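Local coordinates for reticulocyte binding protein (Streptococcus agalactiae COH1, PDB 3FAW) that is a cell-surface pullulanase that probably hydrolyses the alpha-1,6 linkages of pullulan and related alpha-glucans, with a TIM-barrel catalytic domain between beta-rich modules, at residues Leu601-Val606 against Lys689-Thr694; Glu594-His598 against Ile686-Thr690; Lys63-Leu67 against Ile82-Leu87. All coordinates share one frame; numbering follows the deposited sequence.

How the contacts relate
Contacts 1 and 2 are successive layers of one interface, between helices 590-609 and 685-703 of the barrel domain; their centres are 8 Å apart and they share K689 and T690. Contact 1 is buried and joins the helices by an arginine chain lying over a tyrosine ring and an amide-hydroxyl bond. Contact 2 is partly buried: isoleucine packs on a histidine ring inside, while a water-linked glutamate and lysine lie at the margin. Contact 3 is in the mainly-beta domain at the N-terminal end of the crystallised fragment, its centre about 74 Å from that of contact 1, and packs a short helix on a strand, with an aliphatic cluster beneath a salt bridge.

Contact 1. Residues Leu601-Val606 against Lys689-Thr694; sequences LRLGNV and KTQAYT
In the (beta/alpha)8 barrel, the helix before the eighth barrel strand packs against the helix after it, and here R602 of the first lies on Y693 of the second. The two segments run nearly parallel, 12° apart, with axes 10.3 Å from each other. R602 CD sits over one face of the tyrosine ring, 3.9 Å from the centroid of Y693, a CH-pi contact offset toward the rim. A bend at chi3 (-83°) lifts the guanidinium away from the face; R602 CZ stays above the ring but 5.9 Å from the Y693 centroid, at most a weak cation-pi attraction. V606 CG2 meets the same ring at its edge, 3.8 Å from Y693 CE2, while Y693 OH is hydrogen-bonded to D779 O. R602 NH1 also comes close to T690 OG1, but at a poor hydrogen-bond angle; that hydroxyl donates to I686 O. One turn on, N605 ND2 donates to T694 OG1 over 2.9 Å, the acceptor near the amide plane, and N605 OD1 is held by Q621 NE2. T694 OG1 in turn donates to T690 O (2.9 Å), so two successive hydrogen bonds tie the buried amide to the facing helix. Such parallel pairing of neighbouring outer helices is characteristic of the TIM barrel.

Contact 2. Residues Glu594-His598 against Ile686-Thr690; sequences EEDIH and ISTKT
H598 and I686 meet where the same two parallel outer helices of the TIM barrel continue toward their N-terminal ends, the segments 11° apart. At the base of the histidine, H598 CB lies 3.8 Å from I686 CG2 and also near the hydroxyl of T690. H598 CG comes closer to the isoleucine, 3.5 Å from I686 CG2, because this methyl stands over one face of the ring in a CH-pi contact. I686 CG2 is 3.7 Å from the H598 centroid and 19° off the ring normal. With CG beside the backbone N (chi1 -78°), the imidazole folds back along its own helix, and H598 ND1 donates to E594 O at 2.9 Å. The bond from ND1 helps fix the ring's rotation; E594 O also takes the backbone H598 N. On the other branch, at the ring edge, H598 CD2 lies 3.1 Å from T690 OG1, which sits near the ring plane. At the tip, H598 NE2 passes S687 CA and makes a weak hydrogen bond to Y623 O; the ring of H579 also meets the imidazole. The outer branch of I686 packs against two glutamate chains: its CD1 rests on the extended chain of E594 at CG, and its CG1 and CD1 both touch E595 OE1. K689 NZ has its salt bridge with D781, yet a water links it to E595, donating to E595 OE2 at 2.6 Å and accepting from K689 NZ at 3.0 Å.

Contact 3. Residues Lys63-Leu67 against Ile82-Leu87; sequences KTEIL and ISDITL
A short, weakly bonded helix and the residue before it pack on a strand of the mainly-beta domain at the N-terminal end of the crystallised fragment, where K63, I66 and L67 meet strand 79-88 around a classic beta bulge. In that bulge S83 and D84 both face K97 of the adjoining strand 93-98. I85 is the central aliphatic residue. Its CG1 stands in the crowded position between the backbone N and the carbonyl carbon (chi1 67°), which carries CD1 up between two helix residues. I85 CD1 meets I66 CG2 at 3.3 Å, shorter than usual carbon contact, so the exact spacing is doubtful, and on another side it lies 3.6 Å from L67 CG. The chains of L67 and I85 reach toward each other tip to tip, whereas that of I66 slants across. L67 CD2 spreads further, to I82 CG2 at 4.1 Å, and so spans the bulge from one strand residue to the other. L94 of strand 93-98 touches I66, I85 and L87, bringing the neighbouring strand into the same aliphatic layer.

Above this layer K63 runs fully extended, sliding past I85 in the opposite direction, with its CG 4.0 Å from I85 CG1. Its ammonium then reaches the polar edge of the strand: K63 NZ forms a salt bridge with D84 OD1 at 3.0 Å, and makes a weak hydrogen bond to I85 O. The aliphatic part of the lysine thus covers the isoleucine while its charge stays at the exposed margin, where both K63 and D84 also touch a crystal neighbour. D84 OD1 accepts twice: it offers its syn lone pair to K63 NZ, while I85 N, 2.8 Å from D84 OD1, approaches from above the carboxylate plane, 46° out of it.

Contact 1. Residues Leu601-Val606 against Lys689-Thr694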
loop_
_atom_site.group_PDB
_atom_site.type_symbol
_atom_site.label_atom_id
_atom_site.label_comp_id
_atom_site.label_asym_id
_atom_site.label_seq_id
_atom_site.Cartn_x
_atom_site.Cartn_y
_atom_site.Cartn_z
ATOM N N LEU A 601 17.092 -5.272 19.111
ATOM C CA LEU A 601 16.352 -5.596 17.889
ATOM C C LEU A 601 15.655 -6.951 18.018
ATOM O O LEU A 601 14.489 -7.101 17.642
ATOM C CB LEU A 601 17.303 -5.595 16.684
ATOM C CG LEU A 601 16.695 -5.688 15.282
ATOM C CD1 LEU A 601 17.687 -5.164 14.254
ATOM C CD2 LEU A 601 16.279 -7.111 14.938
ATOM N N ARG A 602 16.370 -7.927 18.569
ATOM C CA ARG A 602 15.834 -9.274 18.742
ATOM C C ARG A 602 14.661 -9.311 19.723
ATOM O O ARG A 602 13.735 -10.103 19.549
ATOM C CB ARG A 602 16.943 -10.239 19.178
ATOM C CG ARG A 602 17.907 -10.579 18.051
ATOM C CD ARG A 602 18.931 -11.639 18.459
ATOM N NE ARG A 602 20.078 -11.085 19.178
ATOM C CZ ARG A 602 21.343 -11.067 18.743
ATOM N NH1 ARG A 602 21.687 -11.563 17.559
ATOM N NH2 ARG A 602 22.288 -10.540 19.511
ATOM N N LEU A 603 14.696 -8.451 20.740
ATOM C CA LEU A 603 13.566 -8.305 21.657
ATOM C C LEU A 603 12.314 -7.839 20.921
ATOM O O LEU A 603 11.230 -8.364 21.153
ATOM C CB LEU A 603 13.893 -7.325 22.788
ATOM C CG LEU A 603 14.992 -7.735 23.772
ATOM C CD1 LEU A 603 15.067 -6.715 24.899
ATOM C CD2 LEU A 603 14.772 -9.143 24.320
ATOM N N GLY A 604 12.476 -6.857 20.038
ATOM C CA GLY A 604 11.381 -6.361 19.204
ATOM C C GLY A 604 10.749 -7.435 18.339
ATOM O O GLY A 604 9.524 -7.517 18.243
ATOM N N ASN A 605 11.586 -8.261 17.709
ATOM C CA ASN A 605 11.107 -9.350 16.855
ATOM C C ASN A 605 10.397 -10.443 17.652
ATOM O O ASN A 605 9.419 -11.021 17.179
ATOM C CB ASN A 605 12.255 -9.950 16.031
ATOM C CG ASN A 605 12.738 -9.020 14.921
ATOM O OD1 ASN A 605 12.242 -7.898 14.759
ATOM N ND2 ASN A 605 13.716 -9.489 14.148
ATOM N N VAL A 606 10.886 -10.723 18.858
ATOM C CA VAL A 606 10.212 -11.660 19.758
ATOM C C VAL A 606 8.781 -11.206 20.042
ATOM O O VAL A 606 7.838 -11.995 19.936
ATOM C CB VAL A 606 10.958 -11.808 21.101
ATOM C CG1 VAL A 606 10.081 -12.510 22.125
ATOM C CG2 VAL A 606 12.264 -12.561 20.910
ATOM N N LYS A 689 23.415 -14.102 13.264
ATOM C CA LYS A 689 22.815 -14.610 14.505
ATOM C C LYS A 689 21.405 -14.054 14.690
ATOM O O LYS A 689 20.493 -14.775 15.094
ATOM C CB LYS A 689 23.675 -14.254 15.721
ATOM C CG LYS A 689 23.121 -14.777 17.052
ATOM C CD LYS A 689 24.140 -14.629 18.175
ATOM C CE LYS A 689 23.577 -15.092 19.504
ATOM N NZ LYS A 689 24.520 -14.846 20.627
ATOM N N THR A 690 21.241 -12.768 14.391
ATOM C CA THR A 690 19.946 -12.103 14.474
ATOM C C THR A 690 18.939 -12.681 13.471
ATOM O O THR A 690 17.767 -12.847 13.803
ATOM C CB THR A 690 20.093 -10.581 14.264
ATOM O OG1 THR A 690 20.838 -10.022 15.353
ATOM C CG2 THR A 690 18.734 -9.897 14.185
ATOM N N GLN A 691 19.396 -13.003 12.262
ATOM C CA GLN A 691 18.502 -13.548 11.236
ATOM C C GLN A 691 18.088 -14.991 11.559
ATOM O O GLN A 691 16.935 -15.375 11.320
ATOM C CB GLN A 691 19.103 -13.388 9.822
ATOM C CG GLN A 691 19.742 -14.617 9.207
ATOM C CD GLN A 691 18.733 -15.581 8.606
ATOM O OE1 GLN A 691 17.849 -15.191 7.843
ATOM N NE2 GLN A 691 18.879 -16.851 8.933
ATOM N N ALA A 692 19.018 -15.773 12.110
ATOM C CA ALA A 692 18.717 -17.130 12.567
ATOM C C ALA A 692 17.770 -17.093 13.765
ATOM O O ALA A 692 16.916 -17.962 13.919
ATOM C CB ALA A 692 20.010 -17.878 12.926
ATOM N N TYR A 693 17.927 -16.073 14.607
ATOM C CA TYR A 693 17.021 -15.847 15.736
ATOM C C TYR A 693 15.598 -15.568 15.227
ATOM O O TYR A 693 14.629 -16.165 15.704
ATOM C CB TYR A 693 17.533 -14.678 16.590
ATOM C CG TYR A 693 17.067 -14.677 18.030
ATOM C CD1 TYR A 693 17.660 -15.512 18.975
ATOM C CD2 TYR A 693 16.062 -13.814 18.457
ATOM C CE1 TYR A 693 17.248 -15.504 20.304
ATOM C CE2 TYR A 693 15.643 -13.801 19.786
ATOM C CZ TYR A 693 16.239 -14.646 20.703
ATOM O OH TYR A 693 15.821 -14.629 22.019
ATOM N N THR A 694 15.489 -14.677 14.244
ATOM C CA THR A 694 14.201 -14.302 13.655
ATOM C C THR A 694 13.537 -15.472 12.919
ATOM O O THR A 694 12.326 -15.670 13.035
ATOM C CB THR A 694 14.357 -13.098 12.702
ATOM O OG1 THR A 694 14.977 -12.015 13.404
ATOM C CG2 THR A 694 13.004 -12.637 12.164
#

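Contact 2. Residues Glu594-His598 against Ile686-Thr690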
loop_
_atom_site.group_PDB
_atom_site.type_symbol
_atom_site.label_atom_id
_atom_site.label_comp_id
_atom_site.label_asym_id
_atom_site.label_seq_id
_atom_site.Cartn_x
_atom_site.Cartn_y
_atom_site.Cartn_z
ATOM N N GLU A 594 27.163 -2.257 18.057
ATOM C CA GLU A 594 26.439 -3.173 17.163
ATOM C C GLU A 594 25.735 -4.306 17.916
ATOM O O GLU A 594 24.589 -4.649 17.615
ATOM C CB GLU A 594 27.399 -3.762 16.116
ATOM C CG GLU A 594 26.827 -4.919 15.285
ATOM C CD GLU A 594 27.650 -5.221 14.040
ATOM O OE1 GLU A 594 28.887 -5.042 14.078
ATOM O OE2 GLU A 594 27.059 -5.644 13.026
ATOM N N GLU A 595 26.435 -4.881 18.887
ATOM C CA GLU A 595 25.941 -6.028 19.650
ATOM C C GLU A 595 24.721 -5.668 20.515
ATOM O O GLU A 595 23.739 -6.410 20.547
ATOM C CB GLU A 595 27.080 -6.585 20.513
ATOM C CG GLU A 595 26.736 -7.794 21.376
ATOM C CD GLU A 595 26.488 -9.056 20.578
ATOM O OE1 GLU A 595 26.678 -9.046 19.343
ATOM O OE2 GLU A 595 26.101 -10.068 21.198
ATOM N N ASP A 596 24.789 -4.528 21.196
ATOM C CA ASP A 596 23.683 -4.075 22.032
ATOM C C ASP A 596 22.452 -3.767 21.184
ATOM O O ASP A 596 21.337 -4.166 21.520
ATOM C CB ASP A 596 24.091 -2.839 22.837
ATOM C CG ASP A 596 23.038 -2.427 23.845
ATOM O OD1 ASP A 596 22.697 -3.250 24.721
ATOM O OD2 ASP A 596 22.550 -1.280 23.763
ATOM N N ILE A 597 22.665 -3.055 20.082
ATOM C CA ILE A 597 21.586 -2.691 19.168
ATOM C C ILE A 597 20.830 -3.940 18.699
ATOM O O ILE A 597 19.602 -3.949 18.696
ATOM C CB ILE A 597 22.113 -1.869 17.960
ATOM C CG1 ILE A 597 22.593 -0.485 18.424
ATOM C CG2 ILE A 597 21.024 -1.705 16.902
ATOM C CD1 ILE A 597 23.412 0.270 17.388
ATOM N N HIS A 598 21.562 -4.991 18.325
ATOM C CA HIS A 598 20.942 -6.242 17.868
ATOM C C HIS A 598 20.253 -7.017 18.997
ATOM O O HIS A 598 19.241 -7.672 18.767
ATOM C CB HIS A 598 21.959 -7.135 17.150
ATOM C CG HIS A 598 22.246 -6.705 15.744
ATOM N ND1 HIS A 598 22.986 -5.581 15.450
ATOM C CD2 HIS A 598 21.887 -7.241 14.554
ATOM C CE1 HIS A 598 23.073 -5.443 14.139
ATOM N NE2 HIS A 598 22.416 -6.438 13.572
ATOM N N ILE A 686 27.136 -11.196 13.859
ATOM C CA ILE A 686 26.063 -10.573 14.652
ATOM C C ILE A 686 24.716 -10.524 13.901
ATOM O O ILE A 686 23.676 -10.895 14.451
ATOM C CB ILE A 686 26.459 -9.150 15.117
ATOM C CG1 ILE A 686 27.677 -9.219 16.045
ATOM C CG2 ILE A 686 25.296 -8.467 15.832
ATOM C CD1 ILE A 686 28.230 -7.865 16.452
ATOM N N SER A 687 24.744 -10.068 12.652
ATOM C CA SER A 687 23.534 -9.969 11.833
ATOM C C SER A 687 22.994 -11.339 11.414
ATOM O O SER A 687 21.782 -11.518 11.298
ATOM C CB SER A 687 23.788 -9.098 10.597
ATOM O OG SER A 687 24.786 -9.662 9.767
ATOM N N THR A 688 23.888 -12.298 11.187
ATOM C CA THR A 688 23.480 -13.667 10.854
ATOM C C THR A 688 22.893 -14.393 12.074
ATOM O O THR A 688 21.971 -15.200 11.935
ATOM C CB THR A 688 24.636 -14.493 10.222
ATOM O OG1 THR A 688 25.791 -14.481 11.073
ATOM C CG2 THR A 688 25.007 -13.922 8.856
ATOM N N LYS A 689 23.415 -14.102 13.264
ATOM C CA LYS A 689 22.815 -14.610 14.505
ATOM C C LYS A 689 21.405 -14.054 14.690
ATOM O O LYS A 689 20.493 -14.775 15.094
ATOM C CB LYS A 689 23.675 -14.254 15.721
ATOM C CG LYS A 689 23.121 -14.777 17.052
ATOM C CD LYS A 689 24.140 -14.629 18.175
ATOM C CE LYS A 689 23.577 -15.092 19.504
ATOM N NZ LYS A 689 24.520 -14.846 20.627
ATOM N N THR A 690 21.241 -12.768 14.391
ATOM C CA THR A 690 19.946 -12.103 14.474
ATOM C C THR A 690 18.939 -12.681 13.471
ATOM O O THR A 690 17.767 -12.847 13.803
ATOM C CB THR A 690 20.093 -10.581 14.264
ATOM O OG1 THR A 690 20.838 -10.022 15.353
ATOM C CG2 THR A 690 18.734 -9.897 14.185
HETATM O O HOH W 1 24.270 -11.912 21.322
#

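Contact 3. Residues Lys63-Leu67 against Ile82-Leu87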
loop_
_atom_site.group_PDB
_atom_site.type_symbol
_atom_site.label_atom_id
_atom_site.label_comp_id
_atom_site.label_asym_id
_atom_site.label_seq_id
_atom_site.Cartn_x
_atom_site.Cartn_y
_atom_site.Cartn_z
ATOM N N LYS A 63 -38.982 35.499 -3.494
ATOM C CA LYS A 63 -39.258 34.473 -4.501
ATOM C C LYS A 63 -39.936 35.064 -5.738
ATOM O O LYS A 63 -39.612 34.687 -6.866
ATOM C CB LYS A 63 -40.124 33.352 -3.909
ATOM C CG LYS A 63 -40.445 32.227 -4.889
ATOM C CD LYS A 63 -41.197 31.084 -4.227
ATOM C CE LYS A 63 -41.649 30.061 -5.264
ATOM N NZ LYS A 63 -42.299 28.878 -4.654
ATOM N N THR A 64 -40.877 35.981 -5.524
ATOM C CA THR A 64 -41.581 36.645 -6.623
ATOM C C THR A 64 -40.637 37.501 -7.467
ATOM O O THR A 64 -40.667 37.443 -8.699
ATOM C CB THR A 64 -42.724 37.550 -6.102
ATOM O OG1 THR A 64 -43.605 36.788 -5.268
ATOM C CG2 THR A 64 -43.516 38.141 -7.262
ATOM N N GLU A 65 -39.801 38.289 -6.795
ATOM C CA GLU A 65 -38.912 39.241 -7.467
ATOM C C GLU A 65 -37.772 38.578 -8.251
ATOM O O GLU A 65 -37.170 39.208 -9.123
ATOM C CB GLU A 65 -38.350 40.245 -6.455
ATOM C CG GLU A 65 -39.415 41.180 -5.881
ATOM C CD GLU A 65 -38.890 42.085 -4.777
ATOM O OE1 GLU A 65 -38.160 41.593 -3.888
ATOM O OE2 GLU A 65 -39.219 43.293 -4.791
ATOM N N ILE A 66 -37.477 37.316 -7.946
ATOM C CA ILE A 66 -36.419 36.582 -8.645
ATOM C C ILE A 66 -36.970 35.781 -9.849
ATOM O O ILE A 66 -36.283 35.628 -10.859
ATOM C CB ILE A 66 -35.613 35.693 -7.650
ATOM C CG1 ILE A 66 -34.297 35.221 -8.276
ATOM C CG2 ILE A 66 -36.454 34.521 -7.147
ATOM C CD1 ILE A 66 -33.710 33.985 -7.629
ATOM N N LEU A 67 -38.203 35.294 -9.751
ATOM C CA LEU A 67 -38.877 34.625 -10.883
ATOM C C LEU A 67 -39.543 35.569 -11.905
ATOM O O LEU A 67 -39.975 35.106 -12.965
ATOM C CB LEU A 67 -40.125 33.874 -10.345
ATOM C CG LEU A 67 -40.138 32.413 -9.923
ATOM C CD1 LEU A 67 -41.425 32.115 -9.161
ATOM C CD2 LEU A 67 -40.008 31.504 -11.133
ATOM N N ILE A 82 -39.749 27.361 -16.312
ATOM C CA ILE A 82 -39.448 27.080 -14.915
ATOM C C ILE A 82 -40.739 26.682 -14.200
ATOM O O ILE A 82 -41.662 27.489 -14.087
ATOM C CB ILE A 82 -38.821 28.308 -14.219
ATOM C CG1 ILE A 82 -37.513 28.697 -14.913
ATOM C CG2 ILE A 82 -38.580 28.027 -12.733
ATOM C CD1 ILE A 82 -36.814 29.891 -14.292
ATOM N N SER A 83 -40.802 25.437 -13.728
ATOM C CA SER A 83 -41.984 24.932 -13.023
ATOM C C SER A 83 -42.135 25.557 -11.635
ATOM O O SER A 83 -43.235 25.936 -11.240
ATOM C CB SER A 83 -41.939 23.403 -12.912
ATOM O OG SER A 83 -42.080 22.801 -14.187
ATOM N N ASP A 84 -41.025 25.653 -10.905
ATOM C CA ASP A 84 -40.997 26.293 -9.583
ATOM C C ASP A 84 -39.540 26.535 -9.158
ATOM O O ASP A 84 -38.610 25.993 -9.769
ATOM C CB ASP A 84 -41.705 25.403 -8.550
ATOM C CG ASP A 84 -42.139 26.161 -7.301
ATOM O OD1 ASP A 84 -41.953 27.398 -7.224
ATOM O OD2 ASP A 84 -42.670 25.503 -6.386
ATOM N N ILE A 85 -39.349 27.360 -8.129
ATOM C CA ILE A 85 -38.033 27.539 -7.505
ATOM C C ILE A 85 -38.121 27.472 -5.979
ATOM O O ILE A 85 -39.172 27.743 -5.392
ATOM C CB ILE A 85 -37.353 28.871 -7.927
ATOM C CG1 ILE A 85 -38.116 30.088 -7.391
ATOM C CG2 ILE A 85 -37.231 28.947 -9.441
ATOM C CD1 ILE A 85 -37.435 31.402 -7.704
ATOM N N THR A 86 -37.007 27.103 -5.351
ATOM C CA THR A 86 -36.893 27.050 -3.892
ATOM C C THR A 86 -35.618 27.784 -3.487
ATOM O O THR A 86 -34.561 27.544 -4.060
ATOM C CB THR A 86 -36.841 25.588 -3.377
ATOM O OG1 THR A 86 -38.083 24.933 -3.662
ATOM C CG2 THR A 86 -36.591 25.541 -1.871
ATOM N N LEU A 87 -35.735 28.685 -2.514
ATOM C CA LEU A 87 -34.602 29.473 -2.025
ATOM C C LEU A 87 -33.977 28.829 -0.789
ATOM O O LEU A 87 -34.660 28.594 0.209
ATOM C CB LEU A 87 -35.039 30.907 -1.685
ATOM C CG LEU A 87 -35.201 31.901 -2.838
ATOM C CD1 LEU A 87 -36.270 31.447 -3.824
ATOM C CD2 LEU A 87 -35.527 33.292 -2.300
#